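Local coordinates for protein SYE1 (Shewanella oneidensis, PDB 4AWT) that binds FMN and probably reduces carbon-carbon double bonds with electrons from NAD(P)H, as an Old Yellow Enzyme-type flavoprotein built on a TIM barrel, at residues R149-T152 with K153-A157. The protein carries 1 engineered substitution. Residues are numbered along the deposited sequence; the frame is centred on the assembly and turned at random.
Sequences RAMT and KADIA
Asp155 OD2 is gripped from opposite faces of its carboxylate plane, by Arg149 NH1 at 2.8 Å and by the backbone N of Thr152 at 2.9 Å. The second bond is half of a capping box at the start of helix 153-172; in the other half, Thr152 OG1 accepts from Asp155 N at 3.1 Å. A threonine suits the N-cap because its hydroxyl can accept from a first-turn N-H that has no carbonyl of a preceding helical turn to bond to: with chi1 at 66°, OG1 lies between the backbone N and the carbonyl carbon and is turned toward the N-H of Asp155. Asp155, three residues on, completes the box, its short side chain just reaching the N-H of Thr152, which comes from above the carboxylate plane in a nearly straight bond (170°). Its negative charge probably also interacts favourably with the helix dipole. Arg149, on a short strand paired with strand 119-120, sends out an extended chain and meets OD2 with the edge of its guanidinium, the two flat groups 53° apart. With an alanine here instead of the aspartate, the N-H of Thr152 would probably lose its acceptor and the guanidinium its salt-bridge mate, leaving it less firmly fixed in its rotation. Beside the capping box, the unbranched side chain of Met151 bends at chi3 and lays CE against Ile156 CG1 at 3.8 Å, while Leu187 and Phe191 of helix 187-192 also touch it. A water joins the other ends of the two charged groups, accepting from Arg149 NH2 at 2.7 Å and donating to Asp155 OD1.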
# COMPACT_ATOMS: atom_id res chain seq x y z
N ARG A 149 -9.09 -9.07 -18.88
CA ARG A 149 -9.66 -10.41 -18.99
C ARG A 149 -9.89 -10.97 -17.59
O ARG A 149 -9.18 -10.61 -16.64
CB ARG A 149 -8.78 -11.33 -19.83
CG ARG A 149 -7.42 -11.60 -19.24
CD ARG A 149 -6.61 -12.53 -20.13
NE ARG A 149 -5.34 -12.91 -19.55
CZ ARG A 149 -5.20 -13.81 -18.59
NH1 ARG A 149 -6.20 -14.51 -18.16
NH2 ARG A 149 -4.00 -13.99 -18.09
N ALA A 150 -10.90 -11.84 -17.44
CA ALA A 150 -11.21 -12.44 -16.18
C ALA A 150 -10.22 -13.54 -15.82
O ALA A 150 -9.93 -14.39 -16.63
CB ALA A 150 -12.62 -12.99 -16.19
N MET A 151 -9.74 -13.57 -14.61
CA MET A 151 -8.81 -14.59 -14.18
C MET A 151 -9.46 -15.96 -14.22
O MET A 151 -10.57 -16.16 -13.76
CB MET A 151 -8.33 -14.30 -12.74
CG MET A 151 -7.39 -13.14 -12.72
SD MET A 151 -6.93 -12.60 -11.05
CE MET A 151 -5.83 -13.89 -10.58
N THR A 152 -8.67 -16.95 -14.66
CA THR A 152 -9.06 -18.34 -14.49
C THR A 152 -8.59 -18.87 -13.15
O THR A 152 -7.83 -18.22 -12.43
CB THR A 152 -8.41 -19.18 -15.60
OG1 THR A 152 -7.04 -19.14 -15.40
CG2 THR A 152 -8.77 -18.67 -16.96
N LYS A 153 -9.02 -20.07 -12.81
CA LYS A 153 -8.52 -20.75 -11.64
C LYS A 153 -7.02 -20.84 -11.64
O LYS A 153 -6.37 -20.66 -10.60
CB LYS A 153 -9.17 -22.14 -11.69
CG LYS A 153 -8.70 -23.11 -10.65
CD LYS A 153 -9.37 -24.47 -10.70
CE LYS A 153 -8.73 -25.50 -9.79
NZ LYS A 153 -9.59 -26.65 -9.61
N ALA A 154 -6.45 -21.15 -12.78
CA ALA A 154 -4.99 -21.26 -12.87
C ALA A 154 -4.34 -19.89 -12.64
O ALA A 154 -3.28 -19.79 -12.04
CB ALA A 154 -4.57 -21.89 -14.20
N ASP A 155 -4.93 -18.83 -13.14
CA ASP A 155 -4.41 -17.48 -12.91
C ASP A 155 -4.44 -17.17 -11.43
O ASP A 155 -3.50 -16.55 -10.89
CB ASP A 155 -5.21 -16.43 -13.62
CG ASP A 155 -5.15 -16.43 -15.13
OD1 ASP A 155 -4.09 -16.80 -15.69
OD2 ASP A 155 -6.14 -16.03 -15.77
N ILE A 156 -5.50 -17.54 -10.74
CA ILE A 156 -5.59 -17.36 -9.29
C ILE A 156 -4.45 -18.07 -8.60
O ILE A 156 -3.78 -17.51 -7.72
CB ILE A 156 -7.00 -17.78 -8.81
CG1 ILE A 156 -8.01 -16.76 -9.31
CG2 ILE A 156 -6.99 -18.01 -7.33
CD1 ILE A 156 -9.47 -17.17 -9.07
N ALA A 157 -4.21 -19.34 -8.96
CA ALA A 157 -3.12 -20.07 -8.35
C ALA A 157 -1.80 -19.39 -8.62
O ALA A 157 -0.92 -19.34 -7.74
CB ALA A 157 -3.10 -21.51 -8.90
O HOH W 1 -2.26 -15.39 -16.60